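PDB 4EIV: deoxyribose-phosphate aldolase from Toxoplasma gondii, which belongs to the deoxyribose-phosphate aldolase family, enzymes built on the TIM-barrel fold, a closed ring of eight parallel strands with helices packed around it. Local coordinates for residues F21-L26 against V241-T246; A194-V199 against L250-F255. All blocks are in the same frame, centred on the assembly; numbering follows the deposited sequence.

Contact 1 (F21-L26 against V241-T246); sequences FTSRTL and VHMAET
L26 faces M243 and T246 where helix 17-27 lies beside the start of helix 243-257. T246 CG2 touches both methyls of the leucine, L26 CD2 at 3.7 Å and L26 CD1 at 4.0 Å; CD1 also lies 4.1 Å from M243 CG. On T246 the branches divide the labour. With OG1 at chi1 -55°, CG2 is turned toward the leucine and OG1 back to its own helix, 3.0 Å from H242 O. That carbonyl also accepts from T246 N, and the hydroxyl comes to it from above its plane, so the polar branch is satisfied within the first turn. Helix 17-27 precedes the first strand of the TIM barrel, and helix 243-257 follows the seventh, so this contact lays the N-terminal helix against the helical layer of the barrel. M243 runs out straight from its backbone, the extended chain carrying SD toward helix 17-27 in the direction of S23, and the bend at its last torsion (chi3 65°) turns CE aside. The separation of S23 OG from M243 SD is doubtful, since S23 was modelled in two conformers; in the conformer given, its hydroxyl bonds to K19 O, one turn back. M243 also packs on L279 of helix 273-284 and on Y18 of the second subunit, while M243 N donates to E278.

Contact 2 (A194-V199 against L250-F255); sequences ATMFTV and LMQMIF
The amide of Q252 is slipped between M196 and V199, with one side chain over each of its faces. M196 CG sits above one face, 3.8 Å from Q252 CD, and V199 CG1 lies over the opposite face, also 3.8 Å from Q252 CD. The glutamine reaches this slot fully extended: CG is anti to the backbone N (chi1 180°) and the chain stays straight beyond it, carrying the flat end across to the neighbouring helix. V199 turns CG1 toward the amide by placing that methyl anti to its own backbone N. Of M196, CB and CG lie against the amide.

At the edge of the amide, Q252 NE2 donates to M196 O at 2.9 Å. The N-H...O angle of 167° makes the bond nearly straight; the acceptor lies almost in the amide plane, while the donor is tilted 18° from the plane of the carbonyl. NE2 also donates to E256 OE2 one turn along its own helix, so two acceptors, together with the two faces, fix how the amide is turned. Its oxygen, OE1, rests 3.5 Å from M196 CA.

The carbonyl that is gripped belongs to the first residue of helix 196-210, whose start is defined by a capping box: T195 OG1 accepts from T198 N, and T198 OG1 accepts from T195 N, both at 3.1 Å. Beneath the pair, V199 and M253 reach inward to I236 of strand 233-237. Helix 196-210 follows the sixth barrel strand and helix 243-257 the seventh, so this is the side-by-side pairing of consecutive outer helices that is characteristic of a TIM barrel.

Helix 243-257 belongs to both contacts: its first turn meets helix 17-27 in contact 1, and the portion beyond meets helix 196-210 in contact 2. The centres are 14 Å apart, and the two sites touch through L250, whose CD1 is 3.9 Å from L26 CD2. Along the chain the segments alternate, 21-26, 194-199, 241-246, 250-255, so residues far apart in sequence converge on one helix of the barrel's outer layer. That helix packs against the N-terminal helix and against the preceding barrel helix. Both contacts also border the second subunit, where F21 meets F21 of the partner and L250 packs on that same partner residue.

Contact 1 (F21-L26 against V241-T246)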
ATOM      1  N   PHE A  21      -2.829   7.451 -10.781  1.00 26.42           N
ATOM      2  CA  PHE A  21      -2.692   6.540  -9.650  1.00 25.78           C
ATOM      3  C   PHE A  21      -1.236   6.095  -9.475  1.00 25.51           C
ATOM      4  O   PHE A  21      -0.708   6.037  -8.371  1.00 25.87           O
ATOM      5  CB  PHE A  21      -3.616   5.318  -9.790  1.00 26.39           C
ATOM      6  CG  PHE A  21      -3.294   4.234  -8.808  1.00 27.82           C
ATOM      7  CD1 PHE A  21      -3.409   4.450  -7.452  1.00 29.37           C
ATOM      8  CD2 PHE A  21      -2.807   3.010  -9.247  1.00 28.60           C
ATOM      9  CE1 PHE A  21      -3.042   3.440  -6.555  1.00 28.82           C
ATOM     10  CE2 PHE A  21      -2.450   2.033  -8.388  1.00 29.25           C
ATOM     11  CZ  PHE A  21      -2.544   2.230  -7.045  1.00 28.16           C
ATOM     12  N   THR A  22      -0.585   5.791 -10.580  1.00 25.22           N
ATOM     13  CA  THR A  22       0.816   5.370 -10.539  1.00 24.94           C
ATOM     14  C   THR A  22       1.669   6.503 -10.003  1.00 25.88           C
ATOM     15  O   THR A  22       2.534   6.270  -9.146  1.00 25.31           O
ATOM     16  CB  THR A  22       1.290   4.906 -11.932  1.00 25.54           C
ATOM     17  OG1 THR A  22       0.439   3.848 -12.360  1.00 26.33           O
ATOM     18  CG2 THR A  22       2.746   4.418 -11.906  1.00 26.41           C
ATOM     19  N   SER A  23       1.427   7.725 -10.475  0.50 25.82           N
ATOM     20  CA  SER A  23       2.177   8.887  -9.980  0.50 26.35           C
ATOM     21  C   SER A  23       1.983   9.076  -8.479  0.50 25.44           C
ATOM     22  O   SER A  23       2.950   9.297  -7.749  0.50 25.74           O
ATOM     23  CB  SER A  23       1.728  10.158 -10.692  0.50 27.42           C
ATOM     24  OG  SER A  23       2.024  10.117 -12.073  0.50 30.94           O
ATOM     25  N   ARG A  24       0.735   8.970  -8.023  1.00 24.81           N
ATOM     26  CA  ARG A  24       0.428   9.141  -6.595  1.00 24.78           C
ATOM     27  C   ARG A  24       1.138   8.101  -5.740  1.00 24.89           C
ATOM     28  O   ARG A  24       1.657   8.392  -4.665  1.00 24.97           O
ATOM     29  CB  ARG A  24      -1.079   9.108  -6.352  1.00 25.23           C
ATOM     30  CG  ARG A  24      -1.460   9.248  -4.874  1.00 25.54           C
ATOM     31  CD  ARG A  24      -1.049  10.590  -4.301  1.00 26.55           C
ATOM     32  NE  ARG A  24      -1.276  10.698  -2.864  1.00 26.71           N
ATOM     33  CZ  ARG A  24      -0.370  10.460  -1.923  1.00 27.90           C
ATOM     34  NH1 ARG A  24       0.853  10.020  -2.232  1.00 26.79           N
ATOM     35  NH2 ARG A  24      -0.689  10.650  -0.659  1.00 28.92           N
ATOM     36  N   THR A  25       1.136   6.868  -6.234  1.00 24.88           N
ATOM     37  CA  THR A  25       1.825   5.775  -5.591  1.00 25.63           C
ATOM     38  C   THR A  25       3.327   6.049  -5.489  1.00 24.40           C
ATOM     39  O   THR A  25       3.932   5.875  -4.442  1.00 24.73           O
ATOM     40  CB  THR A  25       1.587   4.468  -6.379  1.00 26.39           C
ATOM     41  OG1 THR A  25       0.195   4.117  -6.331  1.00 27.59           O
ATOM     42  CG2 THR A  25       2.401   3.311  -5.793  1.00 27.98           C
ATOM     43  N   LEU A  26       3.929   6.453  -6.591  1.00 24.14           N
ATOM     44  CA  LEU A  26       5.360   6.765  -6.585  1.00 23.94           C
ATOM     45  C   LEU A  26       5.710   7.924  -5.637  1.00 23.86           C
ATOM     46  O   LEU A  26       6.752   7.886  -5.007  1.00 25.03           O
ATOM     47  CB  LEU A  26       5.859   6.997  -8.024  1.00 24.51           C
ATOM     48  CG  LEU A  26       5.930   5.724  -8.881  1.00 23.95           C
ATOM     49  CD1 LEU A  26       6.055   6.052 -10.331  1.00 26.03           C
ATOM     50  CD2 LEU A  26       7.053   4.781  -8.418  1.00 27.17           C
ATOM     51  N   VAL A 241      15.750   8.775 -15.113  1.00 33.46           N
ATOM     52  CA  VAL A 241      14.727   8.193 -15.987  1.00 32.50           C
ATOM     53  C   VAL A 241      13.350   8.816 -15.749  1.00 33.53           C
ATOM     54  O   VAL A 241      13.113   9.494 -14.739  1.00 34.57           O
ATOM     55  CB  VAL A 241      14.614   6.663 -15.833  1.00 31.10           C
ATOM     56  CG1 VAL A 241      15.960   5.997 -16.212  1.00 32.66           C
ATOM     57  CG2 VAL A 241      14.165   6.302 -14.452  1.00 30.89           C
ATOM     58  N   HIS A 242      12.446   8.562 -16.689  1.00 33.00           N
ATOM     59  CA  HIS A 242      11.071   9.067 -16.623  1.00 32.91           C
ATOM     60  C   HIS A 242      10.119   8.145 -15.851  1.00 31.53           C
ATOM     61  O   HIS A 242      10.475   7.036 -15.436  1.00 29.98           O
ATOM     62  CB  HIS A 242      10.540   9.287 -18.039  1.00 33.62           C
ATOM     63  CG  HIS A 242      11.348  10.253 -18.836  1.00 37.96           C
ATOM     64  ND1 HIS A 242      11.321  11.606 -18.592  1.00 41.67           N
ATOM     65  CD2 HIS A 242      12.175  10.077 -19.895  1.00 42.14           C
ATOM     66  CE1 HIS A 242      12.123  12.222 -19.440  1.00 41.86           C
ATOM     67  NE2 HIS A 242      12.653  11.317 -20.245  1.00 43.61           N
ATOM     68  N   MET A 243       8.894   8.626 -15.656  1.00 30.78           N
ATOM     69  CA  MET A 243       7.897   7.868 -14.912  1.00 30.39           C
ATOM     70  C   MET A 243       7.623   6.470 -15.474  1.00 29.76           C
ATOM     71  O   MET A 243       7.471   5.529 -14.702  1.00 29.90           O
ATOM     72  CB  MET A 243       6.590   8.663 -14.781  1.00 31.56           C
ATOM     73  CG  MET A 243       5.525   7.954 -13.948  1.00 32.27           C
ATOM     74  SD  MET A 243       4.046   8.934 -13.614  1.00 37.58           S
ATOM     75  CE  MET A 243       3.405   9.129 -15.258  1.00 36.35           C
ATOM     76  N   ALA A 244       7.571   6.319 -16.792  1.00 31.25           N
ATOM     77  CA  ALA A 244       7.280   4.999 -17.357  1.00 31.78           C
ATOM     78  C   ALA A 244       8.297   3.929 -16.970  1.00 32.26           C
ATOM     79  O   ALA A 244       7.931   2.814 -16.565  1.00 33.07           O
ATOM     80  CB  ALA A 244       7.198   5.102 -18.863  1.00 33.95           C
ATOM     81  N   GLU A 245       9.574   4.277 -17.047  1.00 32.54           N
ATOM     82  CA  GLU A 245      10.638   3.358 -16.657  1.00 32.95           C
ATOM     83  C   GLU A 245      10.542   3.045 -15.169  1.00 31.46           C
ATOM     84  O   GLU A 245      10.787   1.923 -14.729  1.00 31.69           O
ATOM     85  CB  GLU A 245      12.027   3.945 -16.973  1.00 34.31           C
ATOM     86  CG  GLU A 245      12.423   3.962 -18.463  1.00 38.03           C
ATOM     87  CD  GLU A 245      11.755   5.044 -19.319  1.00 41.17           C
ATOM     88  OE1 GLU A 245      11.984   5.041 -20.550  1.00 45.42           O
ATOM     89  OE2 GLU A 245      11.010   5.909 -18.797  1.00 44.10           O
ATOM     90  N   THR A 246      10.181   4.046 -14.378  1.00 29.92           N
ATOM     91  CA  THR A 246      10.081   3.857 -12.951  1.00 29.60           C
ATOM     92  C   THR A 246       8.936   2.852 -12.625  1.00 29.07           C
ATOM     93  O   THR A 246       9.073   2.014 -11.729  1.00 30.70           O
ATOM     94  CB  THR A 246       9.911   5.225 -12.248  1.00 29.51           C
ATOM     95  OG1 THR A 246      10.992   6.106 -12.615  1.00 31.18           O
ATOM     96  CG2 THR A 246       9.907   5.080 -10.788  1.00 29.33           C
TER

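Contact 2 (A194-V199 against L250-F255)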
ATOM      1  N   ALA A 194      19.771   1.776 -11.017  1.00 23.85           N
ATOM      2  CA  ALA A 194      19.093   0.504 -10.913  1.00 24.33           C
ATOM      3  C   ALA A 194      18.740  -0.056 -12.267  1.00 24.67           C
ATOM      4  O   ALA A 194      18.354   0.673 -13.184  1.00 26.51           O
ATOM      5  CB  ALA A 194      17.801   0.635 -10.090  1.00 24.46           C
ATOM      6  N   THR A 195      18.852  -1.377 -12.375  1.00 24.68           N
ATOM      7  CA  THR A 195      18.338  -2.089 -13.550  1.00 25.68           C
ATOM      8  C   THR A 195      17.511  -3.266 -13.044  1.00 25.27           C
ATOM      9  O   THR A 195      17.586  -3.645 -11.869  1.00 24.34           O
ATOM     10  CB  THR A 195      19.431  -2.655 -14.439  1.00 27.73           C
ATOM     11  OG1 THR A 195      20.230  -3.551 -13.673  1.00 28.52           O
ATOM     12  CG2 THR A 195      20.304  -1.547 -15.067  1.00 29.58           C
ATOM     13  N   MET A 196      16.708  -3.828 -13.933  1.00 26.14           N
ATOM     14  CA  MET A 196      15.949  -5.027 -13.602  1.00 26.53           C
ATOM     15  C   MET A 196      16.910  -6.093 -13.042  1.00 25.77           C
ATOM     16  O   MET A 196      16.635  -6.754 -12.039  1.00 25.34           O
ATOM     17  CB  MET A 196      15.228  -5.494 -14.864  1.00 29.01           C
ATOM     18  CG  MET A 196      14.375  -6.713 -14.724  1.00 32.63           C
ATOM     19  SD  MET A 196      13.545  -7.023 -16.294  1.00 41.81           S
ATOM     20  CE  MET A 196      12.803  -8.617 -15.913  1.00 45.49           C
ATOM     21  N   PHE A 197      18.065  -6.227 -13.680  1.00 25.30           N
ATOM     22  CA  PHE A 197      19.082  -7.200 -13.275  1.00 27.09           C
ATOM     23  C   PHE A 197      19.547  -6.969 -11.855  1.00 26.26           C
ATOM     24  O   PHE A 197      19.534  -7.896 -11.058  1.00 26.11           O
ATOM     25  CB  PHE A 197      20.262  -7.137 -14.275  1.00 28.57           C
ATOM     26  CG  PHE A 197      21.449  -7.973 -13.891  1.00 31.83           C
ATOM     27  CD1 PHE A 197      21.431  -9.336 -14.037  1.00 34.68           C
ATOM     28  CD2 PHE A 197      22.584  -7.375 -13.382  1.00 33.62           C
ATOM     29  CE1 PHE A 197      22.538 -10.110 -13.683  1.00 37.27           C
ATOM     30  CE2 PHE A 197      23.695  -8.132 -13.042  1.00 35.76           C
ATOM     31  CZ  PHE A 197      23.659  -9.494 -13.180  1.00 37.15           C
ATOM     32  N   THR A 198      19.942  -5.743 -11.527  1.00 24.85           N
ATOM     33  CA  THR A 198      20.432  -5.513 -10.163  1.00 24.80           C
ATOM     34  C   THR A 198      19.331  -5.613  -9.125  1.00 24.03           C
ATOM     35  O   THR A 198      19.574  -6.067  -8.001  1.00 24.53           O
ATOM     36  CB  THR A 198      21.221  -4.191 -10.025  1.00 25.18           C
ATOM     37  OG1 THR A 198      20.389  -3.039 -10.231  1.00 27.55           O
ATOM     38  CG2 THR A 198      22.397  -4.165 -10.959  1.00 27.97           C
ATOM     39  N   VAL A 199      18.125  -5.159  -9.447  1.00 23.51           N
ATOM     40  CA  VAL A 199      17.028  -5.283  -8.483  1.00 23.33           C
ATOM     41  C   VAL A 199      16.726  -6.770  -8.214  1.00 23.35           C
ATOM     42  O   VAL A 199      16.408  -7.148  -7.085  1.00 23.66           O
ATOM     43  CB  VAL A 199      15.769  -4.498  -8.953  1.00 23.13           C
ATOM     44  CG1 VAL A 199      14.527  -4.850  -8.098  1.00 25.03           C
ATOM     45  CG2 VAL A 199      16.049  -3.009  -8.926  1.00 24.38           C
ATOM     46  N   LEU A 250       7.838  -1.082 -10.187  1.00 25.68           N
ATOM     47  CA  LEU A 250       6.729  -1.456  -9.297  1.00 26.41           C
ATOM     48  C   LEU A 250       6.236  -2.856  -9.616  1.00 26.41           C
ATOM     49  O   LEU A 250       5.972  -3.638  -8.715  1.00 26.97           O
ATOM     50  CB  LEU A 250       5.565  -0.476  -9.415  1.00 26.19           C
ATOM     51  CG  LEU A 250       5.827   0.950  -8.933  1.00 25.78           C
ATOM     52  CD1 LEU A 250       4.651   1.876  -9.290  1.00 28.47           C
ATOM     53  CD2 LEU A 250       6.084   0.956  -7.453  1.00 27.98           C
ATOM     54  N   MET A 251       6.058  -3.149 -10.902  1.00 26.28           N
ATOM     55  CA  MET A 251       5.617  -4.474 -11.317  1.00 26.97           C
ATOM     56  C   MET A 251       6.633  -5.547 -10.980  1.00 26.59           C
ATOM     57  O   MET A 251       6.261  -6.643 -10.531  1.00 27.63           O
ATOM     58  CB  MET A 251       5.301  -4.493 -12.812  1.00 27.29           C
ATOM     59  CG  MET A 251       4.112  -3.627 -13.169  1.00 31.55           C
ATOM     60  SD  MET A 251       2.563  -4.124 -12.378  1.00 33.54           S
ATOM     61  CE  MET A 251       2.045  -5.507 -13.406  1.00 33.24           C
ATOM     62  N   GLN A 252       7.917  -5.249 -11.189  1.00 26.12           N
ATOM     63  CA  GLN A 252       8.974  -6.185 -10.814  1.00 25.97           C
ATOM     64  C   GLN A 252       8.937  -6.489  -9.313  1.00 26.20           C
ATOM     65  O   GLN A 252       9.021  -7.642  -8.915  1.00 28.10           O
ATOM     66  CB  GLN A 252      10.355  -5.635 -11.192  1.00 25.30           C
ATOM     67  CG  GLN A 252      11.488  -6.569 -10.814  1.00 27.11           C
ATOM     68  CD  GLN A 252      12.867  -6.105 -11.239  1.00 26.26           C
ATOM     69  OE1 GLN A 252      13.065  -4.955 -11.613  1.00 27.38           O
ATOM     70  NE2 GLN A 252      13.835  -7.018 -11.188  1.00 26.04           N
ATOM     71  N   MET A 253       8.792  -5.450  -8.496  1.00 26.29           N
ATOM     72  CA  MET A 253       8.727  -5.644  -7.054  1.00 25.98           C
ATOM     73  C   MET A 253       7.531  -6.518  -6.655  1.00 27.44           C
ATOM     74  O   MET A 253       7.672  -7.420  -5.845  1.00 27.86           O
ATOM     75  CB  MET A 253       8.611  -4.306  -6.344  1.00 25.90           C
ATOM     76  CG  MET A 253       9.888  -3.527  -6.266  1.00 25.94           C
ATOM     77  SD  MET A 253      11.101  -4.273  -5.133  1.00 29.42           S
ATOM     78  CE  MET A 253      10.400  -4.140  -3.535  1.00 29.09           C
ATOM     79  N   ILE A 254       6.346  -6.247  -7.215  1.00 27.36           N
ATOM     80  CA  ILE A 254       5.171  -7.067  -6.857  1.00 28.48           C
ATOM     81  C   ILE A 254       5.372  -8.531  -7.242  1.00 29.62           C
ATOM     82  O   ILE A 254       5.119  -9.448  -6.446  1.00 29.74           O
ATOM     83  CB  ILE A 254       3.882  -6.552  -7.493  1.00 27.98           C
ATOM     84  CG1 ILE A 254       3.534  -5.171  -6.950  1.00 27.79           C
ATOM     85  CG2 ILE A 254       2.736  -7.546  -7.270  1.00 29.49           C
ATOM     86  CD1 ILE A 254       2.472  -4.437  -7.758  1.00 29.90           C
ATOM     87  N   PHE A 255       5.863  -8.754  -8.460  1.00 29.18           N
ATOM     88  CA  PHE A 255       6.043 -10.109  -8.963  1.00 31.47           C
ATOM     89  C   PHE A 255       7.099 -10.870  -8.158  1.00 31.77           C
ATOM     90  O   PHE A 255       6.880 -12.017  -7.780  1.00 33.81           O
ATOM     91  CB  PHE A 255       6.391 -10.085 -10.457  1.00 32.01           C
ATOM     92  CG  PHE A 255       6.407 -11.442 -11.089  1.00 34.41           C
ATOM     93  CD1 PHE A 255       5.217 -12.110 -11.343  1.00 35.53           C
ATOM     94  CD2 PHE A 255       7.606 -12.064 -11.406  1.00 35.28           C
ATOM     95  CE1 PHE A 255       5.220 -13.374 -11.920  1.00 37.73           C
ATOM     96  CE2 PHE A 255       7.618 -13.339 -11.987  1.00 39.00           C
ATOM     97  CZ  PHE A 255       6.422 -13.985 -12.241  1.00 39.29           C
TER